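Putative hydrolase (Burkholderia cenocepacia, PDB 4X00) is a putative alpha/beta-hydrolase, probably an aryl esterase that cleaves ester bonds with a serine nucleophile. Local coordinates at residues S35-I40 / Q60-I65; I118-A123 / R205-E210; G168-L173 / L188-A193; L224-Q229 / P237-A242. One frame throughout, in Å; residues are numbered along the deposited sequence.

In the fold
All four contacts belong to one alpha/beta-hydrolase fold. Contact 1 pairs neighbouring strands of its central sheet, 36-40 and 63-67; contact 4 packs helix 235-245 on strand 222-227 of the same sheet, the two centres about 24 Å apart. Between these in sequence, contact 2 ties helix 113-125, after the probable nucleophile elbow, to a loop 82 residues later. Contact 3, a pair of helices, is nested within the chain that contact 2 closes. Contacts 1 and 2 touch where Ile40 CD1 meets Ile118 CG1 at 3.7 Å. The sheet contacts thus build the core that carries the probable catalytic elbow, while contact 3 lies in the probable helical cap.

Contact 1 of 4, residues S35-I40 / Q60-I65; sequences SPIIFI and QHYRLI
The ring of Phe39 meets segment 60-65 with its edge: Leu64 CD2 and the carbonyl oxygen of Ile65 both lie near the ring plane, Leu64 CD2 being 3.9 Å from Phe39 CE1. One face of the same ring carries Ile37 CG2 from its own strand. Tyr62 has Ser35 O at its edge, while Ile37 CD1 approaches the ring obliquely, 4.1 Å from the centroid, in an off-centre CH-pi contact. Ile37 reaches it because CG1 sits beside the backbone N (chi1 -54°) and the chain then runs extended to CD1. His61 NE2 lies over one face of Tyr62, nearer the ring's margin than its centre.

Strands 36-40 and 63-65 run parallel, their axes 4.8 Å apart at closest approach. Four backbone bonds join them: Arg63 N to Ser35 O, the most bent at 154°, Ile37 N to Arg63 O (2.8 Å), Ile65 N to Ile37 O (2.8 Å) and Phe39 N to Ile65 O. Pro36 and Ile38 add CA-H...O contacts to the oxygens of Arg63 and Ile65. On the face with Pro36 and Ile38, Ile38 CG1 lies alongside Ile65 CD1 at 4.0 Å. Arg63 stretches away to a salt bridge with Glu28, and Tyr62 OH bonds Ser274 of helix 266-280, which covers the face carrying Ile37 and Leu64.

The ladder thus satisfies the inner polar backbone atoms of this parallel beta-alpha-beta pair, while apolar side chains line both faces, which helices cover, and a water accepts from Ser35 N and donates to His61 O where the pairing begins.

Contact 2 of 4, residues I118-A123 / R205-E210; sequences ISNYLA and RSMTVE
A side-chain amide bridging to a loop backbone makes this contact: Asn120, on helix 113-125, grips residues 208 to 210 of the loop that joins helix 198-204 to helix 211-216. Both groups of the amide are used. Asn120 OD1 accepts from Glu210 N at 2.8 Å, with the donor tilted 31° from the carbonyl plane, and Asn120 ND2 donates to Thr208 O at 2.9 Å, with an N-H...O angle of 157°. With CG beside its own backbone N (chi1 -78°), the amide swings off the helix to meet the loop, and two bonds in different directions fix its rotation. A water bonded to Thr208 OG1 also donates a weak bond to Asn120 OD1; Thr208 OG1 has a further partner in Gly87 N.

Carbon contacts flank the two bonds. Ala123 CB meets Glu210 CB at 3.6 Å, and separately the terminal methyl of Met207, its CE, lies 4.0 Å from Asn120 ND2. Met207 also rests on Trp90 of helix 87-100 and on Leu113 and Ala116, near the start of the elbow helix. Ser119 points toward the loop at CB, but its hydroxyl is bonded to Tyr135.

Glu210 occupies the N-cap position of helix 211-216, so Asn120 holds the backbone N of the residue that precedes the helix. The helix carrying Asn120 is the one that follows the probable GxSxG nucleophile elbow, the hallmark of alpha/beta-hydrolases.

Contact 3 of 4, residues G168-L173 / L188-A193; sequences GERAFL and LLLANA
Leu173 supplies the main apolar contact, pushing its CD2 methyl against the backbone between Leu189 and Leu190. This methyl stands 3.5 Å from Leu190 N and 3.6 Å from Leu189 C, with Leu189 CB and Leu190 CB close by. Its chi1 of -174° turns CG away from the backbone N and carries CD2 to the other helix. Next to it, Leu190 replies in the other direction: its CD1 lies against the backbone and root of Arg170, 3.7 Å from Arg170 CA and 3.8 Å from Arg170 CB. Its CD2 comes near Arg170 CD, so the leucine packs on the aliphatic part of the arginine, whose guanidinium makes a salt bridge with Asp167.

The helical elements being joined, 162-174 and 183-194, follow one another in the stretch between strands 132-136 and 222-227 of the sheet, consistent with the helical cap that many alpha/beta-hydrolases insert there. Their short segments run at 130°, with axes 10.0 Å apart at closest approach.

The polar part is mediated by water. A single water donates to Glu169 OE1 and to Leu190 O, each at 2.9 Å, and so connects a buried carboxylate to a helix carbonyl. Glu169 OE1 also lies 3.4 Å from Ala193 O; both are acceptors, and the bond that the water donates to OE1 probably offsets the crowding of their lone pairs.

Contact 4 of 4, residues L224-Q229 / P237-A242; sequences LLYGAQ and PSIARA
Leu224 reaches across from strand 222-227 to helix 235-245, which packs on one face of the sheet as the crossover helix of a beta-alpha-beta unit in the alpha/beta-hydrolase fold, leading on to strand 250-254. The short strand and helix segments run nearly antiparallel, at 165°, with their axes 9.9 Å apart at closest approach. One methyl does the work for Leu224: CD2 lies 3.6 Å from Ala242 CB and 4.1 Å from Ile239 CA, in the angle between two residues that sit almost one helical turn apart. On the strand's two edges, backbone bonds tie Leu224 to Arg250 and Glu252, and Leu225 to Tyr135 and Asp137; Leu225 turns its side chain to the opposite face, against helix 266-280.

Tyr226 comes next on the helix side. Its CG stands beside the backbone N (chi1 -76°), which brings the ring up against the helix so that one face takes Ile239 CG1, 4.1 Å from the ring centroid and 23° off the normal, a CH-pi contact over the face. Ile239 CD1 reaches back over the root of the ring to 4.0 Å from Tyr226 CG. The phenol oxygen is satisfied by Gly138 O, a bond that fixes the far end of the ring. Toward that end Ser238 approaches obliquely through its carbon, with Ser238 CB 4.0 Å from Tyr226 CE2, while its OG bonds Lys234 O.

Contact 1 of 4, residues S35-I40 / Q60-I65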
# COMPACT_ATOMS: atom_id res chain seq x y z
N SER A 35 16.71 -11.71 -0.77
CA SER A 35 15.46 -11.78 -1.51
C SER A 35 14.69 -10.46 -1.35
O SER A 35 14.51 -10.01 -0.22
CB SER A 35 14.61 -12.96 -1.01
OG SER A 35 15.35 -14.18 -0.97
N PRO A 36 14.27 -9.83 -2.46
CA PRO A 36 13.63 -8.51 -2.30
C PRO A 36 12.17 -8.54 -1.89
O PRO A 36 11.37 -9.38 -2.33
CB PRO A 36 13.76 -7.88 -3.70
CG PRO A 36 14.10 -9.00 -4.63
CD PRO A 36 14.70 -10.12 -3.84
N ILE A 37 11.81 -7.55 -1.09
CA ILE A 37 10.43 -7.26 -0.74
C ILE A 37 10.21 -5.78 -1.02
O ILE A 37 11.01 -4.95 -0.56
CB ILE A 37 10.12 -7.54 0.75
CG1 ILE A 37 10.51 -8.99 1.12
CG2 ILE A 37 8.65 -7.22 1.05
CD1 ILE A 37 10.43 -9.27 2.62
N ILE A 38 9.20 -5.46 -1.81
CA ILE A 38 8.85 -4.07 -2.11
C ILE A 38 7.56 -3.72 -1.40
O ILE A 38 6.52 -4.38 -1.62
CB ILE A 38 8.72 -3.84 -3.62
CG1 ILE A 38 10.05 -4.12 -4.33
CG2 ILE A 38 8.23 -2.44 -3.89
CD1 ILE A 38 9.93 -4.20 -5.86
N PHE A 39 7.65 -2.71 -0.51
CA PHE A 39 6.53 -2.23 0.29
C PHE A 39 5.89 -1.03 -0.37
O PHE A 39 6.59 -0.09 -0.76
CB PHE A 39 6.99 -1.83 1.68
CG PHE A 39 7.57 -2.96 2.48
CD1 PHE A 39 8.91 -3.28 2.37
CD2 PHE A 39 6.77 -3.68 3.37
CE1 PHE A 39 9.45 -4.32 3.13
CE2 PHE A 39 7.30 -4.73 4.13
CZ PHE A 39 8.64 -5.04 4.02
N ILE A 40 4.56 -1.05 -0.49
CA ILE A 40 3.78 -0.03 -1.18
C ILE A 40 2.77 0.51 -0.21
O ILE A 40 1.88 -0.24 0.22
CB ILE A 40 3.06 -0.61 -2.40
CG1 ILE A 40 4.04 -1.40 -3.28
CG2 ILE A 40 2.39 0.51 -3.22
CD1 ILE A 40 3.35 -2.41 -4.18
N GLN A 60 16.05 -8.51 8.20
CA GLN A 60 17.25 -7.84 7.68
C GLN A 60 18.01 -8.64 6.63
O GLN A 60 18.93 -8.12 5.99
CB GLN A 60 18.22 -7.52 8.82
CG GLN A 60 17.73 -6.46 9.78
CD GLN A 60 17.18 -5.24 9.07
OE1 GLN A 60 17.90 -4.56 8.33
NE2 GLN A 60 15.90 -4.97 9.28
N HIS A 61 17.70 -9.93 6.51
CA HIS A 61 18.37 -10.74 5.48
C HIS A 61 17.63 -10.64 4.17
O HIS A 61 18.09 -11.18 3.16
CB HIS A 61 18.48 -12.19 5.91
CG HIS A 61 17.15 -12.81 6.19
ND1 HIS A 61 16.26 -12.27 7.10
CD2 HIS A 61 16.54 -13.87 5.63
CE1 HIS A 61 15.16 -13.00 7.10
NE2 HIS A 61 15.31 -13.98 6.23
N TYR A 62 16.50 -9.93 4.16
CA TYR A 62 15.83 -9.62 2.90
C TYR A 62 16.31 -8.28 2.38
O TYR A 62 16.83 -7.48 3.15
CB TYR A 62 14.31 -9.54 3.06
CG TYR A 62 13.72 -10.84 3.54
CD1 TYR A 62 13.83 -12.00 2.78
CD2 TYR A 62 13.04 -10.89 4.74
CE1 TYR A 62 13.29 -13.22 3.25
CE2 TYR A 62 12.49 -12.08 5.21
CZ TYR A 62 12.61 -13.24 4.44
OH TYR A 62 12.08 -14.44 4.89
N ARG A 63 16.12 -8.03 1.08
CA ARG A 63 16.36 -6.69 0.52
C ARG A 63 15.05 -5.90 0.65
O ARG A 63 14.06 -6.21 -0.02
CB ARG A 63 16.82 -6.80 -0.93
CG ARG A 63 17.08 -5.45 -1.58
CD ARG A 63 17.53 -5.59 -3.02
NE ARG A 63 17.80 -4.27 -3.59
CZ ARG A 63 17.97 -4.07 -4.88
NH1 ARG A 63 17.86 -5.09 -5.73
NH2 ARG A 63 18.23 -2.84 -5.33
N LEU A 64 15.05 -4.91 1.54
CA LEU A 64 13.80 -4.24 1.93
C LEU A 64 13.67 -2.91 1.21
O LEU A 64 14.37 -1.95 1.54
CB LEU A 64 13.76 -4.04 3.45
CG LEU A 64 13.92 -5.32 4.29
CD1 LEU A 64 14.05 -4.95 5.78
CD2 LEU A 64 12.74 -6.25 4.09
N ILE A 65 12.77 -2.86 0.24
CA ILE A 65 12.64 -1.67 -0.61
C ILE A 65 11.34 -0.95 -0.29
O ILE A 65 10.27 -1.57 -0.30
CB ILE A 65 12.66 -2.08 -2.09
CG1 ILE A 65 13.99 -2.75 -2.44
CG2 ILE A 65 12.36 -0.85 -2.99
CD1 ILE A 65 13.94 -3.53 -3.76
O HOH W 1 17.23 -13.35 1.76

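Contact 2 of 4, residues I118-A123 / R205-E210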
# COMPACT_ATOMS: atom_id res chain seq x y z
N ILE A 118 -1.08 -2.81 -6.71
CA ILE A 118 -0.72 -4.18 -7.09
C ILE A 118 -1.71 -4.75 -8.10
O ILE A 118 -1.29 -5.38 -9.08
CB ILE A 118 -0.61 -5.10 -5.86
CG1 ILE A 118 0.57 -4.65 -5.00
CG2 ILE A 118 -0.41 -6.56 -6.31
CD1 ILE A 118 0.69 -5.40 -3.65
N SER A 119 -3.01 -4.56 -7.87
CA SER A 119 -3.97 -5.12 -8.84
C SER A 119 -3.75 -4.54 -10.23
O SER A 119 -3.82 -5.26 -11.23
CB SER A 119 -5.42 -4.85 -8.43
OG SER A 119 -5.70 -5.55 -7.24
N ASN A 120 -3.50 -3.23 -10.29
CA ASN A 120 -3.28 -2.60 -11.59
C ASN A 120 -1.96 -3.05 -12.22
O ASN A 120 -1.89 -3.22 -13.45
CB ASN A 120 -3.34 -1.08 -11.44
CG ASN A 120 -4.76 -0.58 -11.36
OD1 ASN A 120 -5.64 -1.12 -12.04
ND2 ASN A 120 -4.99 0.49 -10.57
N TYR A 121 -0.95 -3.30 -11.40
CA TYR A 121 0.29 -3.87 -11.89
C TYR A 121 0.07 -5.28 -12.45
O TYR A 121 0.52 -5.60 -13.56
CB TYR A 121 1.35 -3.89 -10.76
CG TYR A 121 2.60 -4.63 -11.15
CD1 TYR A 121 3.60 -3.99 -11.88
CD2 TYR A 121 2.75 -5.98 -10.87
CE1 TYR A 121 4.75 -4.67 -12.27
CE2 TYR A 121 3.89 -6.66 -11.24
CZ TYR A 121 4.88 -6.02 -11.96
OH TYR A 121 6.01 -6.74 -12.33
N LEU A 122 -0.65 -6.12 -11.69
CA LEU A 122 -0.98 -7.46 -12.18
C LEU A 122 -1.77 -7.40 -13.48
O LEU A 122 -1.53 -8.19 -14.39
CB LEU A 122 -1.78 -8.21 -11.12
CG LEU A 122 -0.95 -8.62 -9.91
CD1 LEU A 122 -1.90 -9.18 -8.84
CD2 LEU A 122 0.13 -9.67 -10.25
N ALA A 123 -2.70 -6.45 -13.59
CA ALA A 123 -3.52 -6.38 -14.81
C ALA A 123 -2.67 -6.03 -16.02
O ALA A 123 -2.85 -6.60 -17.11
CB ALA A 123 -4.64 -5.37 -14.62
N ARG A 205 -9.90 9.22 -5.79
CA ARG A 205 -11.28 8.76 -5.71
C ARG A 205 -11.74 8.06 -7.00
O ARG A 205 -12.50 7.09 -6.99
CB ARG A 205 -12.20 9.96 -5.42
CG ARG A 205 -11.66 10.91 -4.33
CD ARG A 205 -12.69 11.98 -4.02
NE ARG A 205 -13.01 12.90 -5.12
CZ ARG A 205 -14.23 13.38 -5.30
NH1 ARG A 205 -14.52 14.22 -6.29
NH2 ARG A 205 -15.18 13.00 -4.46
N SER A 206 -11.26 8.59 -8.12
CA SER A 206 -11.66 8.18 -9.46
C SER A 206 -10.65 7.27 -10.14
O SER A 206 -10.80 6.98 -11.31
CB SER A 206 -11.89 9.41 -10.36
OG SER A 206 -12.92 10.23 -9.85
N MET A 207 -9.62 6.85 -9.41
CA MET A 207 -8.58 6.01 -9.99
C MET A 207 -9.15 4.67 -10.43
O MET A 207 -9.84 4.01 -9.66
CB MET A 207 -7.46 5.75 -8.98
CG MET A 207 -6.26 5.02 -9.59
SD MET A 207 -5.05 4.55 -8.33
CE MET A 207 -5.83 3.12 -7.62
N THR A 208 -8.86 4.27 -11.66
CA THR A 208 -9.31 2.98 -12.14
C THR A 208 -8.58 1.85 -11.39
O THR A 208 -7.40 2.00 -11.04
CB THR A 208 -9.09 2.85 -13.66
OG1 THR A 208 -7.72 3.11 -13.97
CG2 THR A 208 -9.97 3.86 -14.41
N VAL A 209 -9.30 0.77 -11.10
CA VAL A 209 -8.70 -0.38 -10.42
C VAL A 209 -9.13 -1.65 -11.14
O VAL A 209 -10.31 -2.02 -11.11
CB VAL A 209 -9.11 -0.47 -8.93
CG1 VAL A 209 -8.38 -1.64 -8.24
CG2 VAL A 209 -8.80 0.83 -8.21
N GLU A 210 -8.18 -2.33 -11.78
CA GLU A 210 -8.51 -3.54 -12.53
C GLU A 210 -8.32 -4.77 -11.65
O GLU A 210 -7.50 -5.65 -11.94
CB GLU A 210 -7.67 -3.63 -13.78
CG GLU A 210 -7.94 -2.44 -14.70
CD GLU A 210 -7.29 -2.59 -16.05
OE1 GLU A 210 -6.42 -1.75 -16.38
OE2 GLU A 210 -7.66 -3.52 -16.79
O HOH W 2 -6.29 0.86 -13.97

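Contact 3 of 4, residues G168-L173 / L188-A193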
# COMPACT_ATOMS: atom_id res chain seq x y z
N GLY A 168 -9.93 17.01 8.26
CA GLY A 168 -10.34 15.79 7.58
C GLY A 168 -9.20 14.77 7.50
O GLY A 168 -9.39 13.57 7.72
N GLU A 169 -7.99 15.23 7.16
CA GLU A 169 -6.85 14.33 7.12
C GLU A 169 -6.58 13.74 8.50
O GLU A 169 -6.23 12.56 8.58
CB GLU A 169 -5.59 15.03 6.59
CG GLU A 169 -5.68 15.44 5.15
CD GLU A 169 -4.37 15.90 4.57
OE1 GLU A 169 -3.35 15.99 5.28
OE2 GLU A 169 -4.39 16.29 3.37
N ARG A 170 -6.71 14.55 9.55
CA ARG A 170 -6.44 14.05 10.89
C ARG A 170 -7.47 12.98 11.26
O ARG A 170 -7.11 11.93 11.84
CB ARG A 170 -6.46 15.21 11.90
CG ARG A 170 -5.99 14.80 13.29
CD ARG A 170 -5.79 16.03 14.22
NE ARG A 170 -7.08 16.67 14.51
CZ ARG A 170 -7.52 17.83 13.99
NH1 ARG A 170 -8.73 18.25 14.31
NH2 ARG A 170 -6.79 18.56 13.14
N ALA A 171 -8.73 13.20 10.91
CA ALA A 171 -9.77 12.21 11.17
C ALA A 171 -9.53 10.92 10.36
O ALA A 171 -9.72 9.80 10.86
CB ALA A 171 -11.16 12.80 10.86
N PHE A 172 -9.11 11.07 9.11
CA PHE A 172 -8.80 9.90 8.29
C PHE A 172 -7.66 9.10 8.93
O PHE A 172 -7.70 7.86 8.96
CB PHE A 172 -8.41 10.35 6.88
CG PHE A 172 -8.06 9.22 5.98
CD1 PHE A 172 -9.06 8.58 5.28
CD2 PHE A 172 -6.74 8.81 5.81
CE1 PHE A 172 -8.76 7.51 4.43
CE2 PHE A 172 -6.44 7.75 4.93
CZ PHE A 172 -7.46 7.10 4.25
N LEU A 173 -6.61 9.78 9.38
CA LEU A 173 -5.48 9.06 9.97
C LEU A 173 -5.94 8.33 11.23
O LEU A 173 -5.51 7.19 11.49
CB LEU A 173 -4.33 10.01 10.29
CG LEU A 173 -3.02 9.36 10.80
CD1 LEU A 173 -2.47 8.36 9.80
CD2 LEU A 173 -2.00 10.43 11.10
N LEU A 188 3.97 12.26 13.86
CA LEU A 188 4.88 12.10 12.71
C LEU A 188 4.06 11.74 11.48
O LEU A 188 4.21 12.34 10.40
CB LEU A 188 5.92 11.02 13.02
CG LEU A 188 6.84 10.70 11.85
CD1 LEU A 188 7.66 11.92 11.46
CD2 LEU A 188 7.75 9.50 12.22
N LEU A 189 3.14 10.78 11.63
CA LEU A 189 2.31 10.36 10.50
C LEU A 189 1.32 11.45 10.08
O LEU A 189 0.96 11.53 8.92
CB LEU A 189 1.59 9.04 10.83
CG LEU A 189 2.50 7.81 10.99
CD1 LEU A 189 1.63 6.60 11.29
CD2 LEU A 189 3.31 7.61 9.71
N LEU A 190 0.92 12.30 11.02
CA LEU A 190 0.01 13.41 10.71
C LEU A 190 0.71 14.45 9.81
O LEU A 190 0.18 14.87 8.77
CB LEU A 190 -0.48 14.06 12.00
CG LEU A 190 -1.56 15.12 11.79
CD1 LEU A 190 -2.83 14.49 11.24
CD2 LEU A 190 -1.80 15.76 13.16
N ALA A 191 1.92 14.84 10.19
CA ALA A 191 2.72 15.77 9.37
C ALA A 191 3.04 15.13 8.01
O ALA A 191 2.96 15.76 6.94
CB ALA A 191 3.98 16.15 10.11
N ASN A 192 3.37 13.84 8.04
CA ASN A 192 3.62 13.06 6.85
C ASN A 192 2.43 13.09 5.88
O ASN A 192 2.60 13.27 4.65
CB ASN A 192 3.96 11.64 7.31
CG ASN A 192 4.42 10.71 6.20
OD1 ASN A 192 5.47 10.93 5.58
ND2 ASN A 192 3.70 9.60 6.01
N ALA A 193 1.22 12.94 6.43
CA ALA A 193 0.01 12.97 5.61
C ALA A 193 -0.19 14.35 4.99
O ALA A 193 -0.69 14.44 3.88
CB ALA A 193 -1.20 12.62 6.46
O HOH W 3 -2.41 15.81 7.97

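Contact 4 of 4, residues L224-Q229 / P237-A242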
# COMPACT_ATOMS: atom_id res chain seq x y z
N LEU A 224 -3.92 -12.22 1.81
CA LEU A 224 -4.68 -11.05 2.20
C LEU A 224 -4.70 -11.01 3.72
O LEU A 224 -5.24 -11.91 4.36
CB LEU A 224 -6.08 -11.09 1.64
CG LEU A 224 -6.25 -10.35 0.32
CD1 LEU A 224 -5.32 -10.88 -0.81
CD2 LEU A 224 -7.74 -10.39 -0.08
N LEU A 225 -4.10 -9.98 4.30
CA LEU A 225 -3.99 -9.85 5.76
C LEU A 225 -4.76 -8.60 6.13
O LEU A 225 -4.37 -7.50 5.69
CB LEU A 225 -2.54 -9.73 6.22
CG LEU A 225 -1.55 -10.87 6.04
CD1 LEU A 225 -0.22 -10.47 6.66
CD2 LEU A 225 -2.00 -12.07 6.79
N TYR A 226 -5.84 -8.73 6.91
CA TYR A 226 -6.69 -7.57 7.25
C TYR A 226 -6.91 -7.51 8.74
O TYR A 226 -7.11 -8.55 9.39
CB TYR A 226 -8.08 -7.68 6.58
CG TYR A 226 -8.09 -7.37 5.12
CD1 TYR A 226 -7.39 -8.16 4.23
CD2 TYR A 226 -8.78 -6.26 4.61
CE1 TYR A 226 -7.38 -7.88 2.88
CE2 TYR A 226 -8.80 -5.98 3.25
CZ TYR A 226 -8.07 -6.79 2.39
OH TYR A 226 -8.03 -6.54 1.03
N GLY A 227 -6.96 -6.30 9.29
CA GLY A 227 -7.51 -6.11 10.62
C GLY A 227 -9.02 -6.27 10.56
O GLY A 227 -9.70 -5.63 9.73
N ALA A 228 -9.58 -7.08 11.46
CA ALA A 228 -11.02 -7.32 11.47
C ALA A 228 -11.81 -6.05 11.76
O ALA A 228 -12.97 -5.94 11.40
CB ALA A 228 -11.40 -8.43 12.49
N GLN A 229 -11.17 -5.12 12.46
CA GLN A 229 -11.88 -3.90 12.83
C GLN A 229 -11.49 -2.71 11.94
O GLN A 229 -11.68 -1.56 12.31
CB GLN A 229 -11.66 -3.60 14.32
CG GLN A 229 -12.08 -4.80 15.17
CD GLN A 229 -12.04 -4.49 16.64
OE1 GLN A 229 -12.67 -3.52 17.10
NE2 GLN A 229 -11.33 -5.31 17.40
N PRO A 237 -15.94 -8.33 3.43
CA PRO A 237 -16.44 -8.26 2.05
C PRO A 237 -15.31 -8.10 1.03
O PRO A 237 -15.43 -8.63 -0.07
CB PRO A 237 -17.34 -7.02 2.08
CG PRO A 237 -17.83 -6.97 3.53
CD PRO A 237 -16.62 -7.37 4.32
N SER A 238 -14.24 -7.40 1.37
CA SER A 238 -13.12 -7.27 0.45
C SER A 238 -12.44 -8.62 0.23
O SER A 238 -12.12 -8.98 -0.90
CB SER A 238 -12.14 -6.24 0.98
OG SER A 238 -12.72 -4.94 0.90
N ILE A 239 -12.19 -9.34 1.32
CA ILE A 239 -11.59 -10.67 1.23
C ILE A 239 -12.48 -11.58 0.39
O ILE A 239 -11.98 -12.29 -0.49
CB ILE A 239 -11.36 -11.27 2.62
CG1 ILE A 239 -10.20 -10.54 3.31
CG2 ILE A 239 -11.01 -12.78 2.52
CD1 ILE A 239 -10.11 -10.81 4.79
N ALA A 240 -13.78 -11.53 0.61
CA ALA A 240 -14.69 -12.42 -0.10
C ALA A 240 -14.72 -12.09 -1.59
O ALA A 240 -14.73 -12.99 -2.43
CB ALA A 240 -16.11 -12.36 0.51
N ARG A 241 -14.71 -10.80 -1.93
CA ARG A 241 -14.67 -10.41 -3.33
C ARG A 241 -13.38 -10.89 -3.98
O ARG A 241 -13.40 -11.44 -5.07
CB ARG A 241 -14.80 -8.89 -3.46
CG ARG A 241 -14.62 -8.38 -4.87
CD ARG A 241 -15.66 -8.91 -5.84
NE ARG A 241 -15.49 -8.21 -7.11
CZ ARG A 241 -15.75 -8.72 -8.31
NH1 ARG A 241 -16.22 -9.96 -8.44
NH2 ARG A 241 -15.54 -7.98 -9.39
N ALA A 242 -12.25 -10.71 -3.30
CA ALA A 242 -10.99 -11.18 -3.85
C ALA A 242 -10.96 -12.69 -4.04
O ALA A 242 -10.47 -13.16 -5.07
CB ALA A 242 -9.83 -10.74 -2.97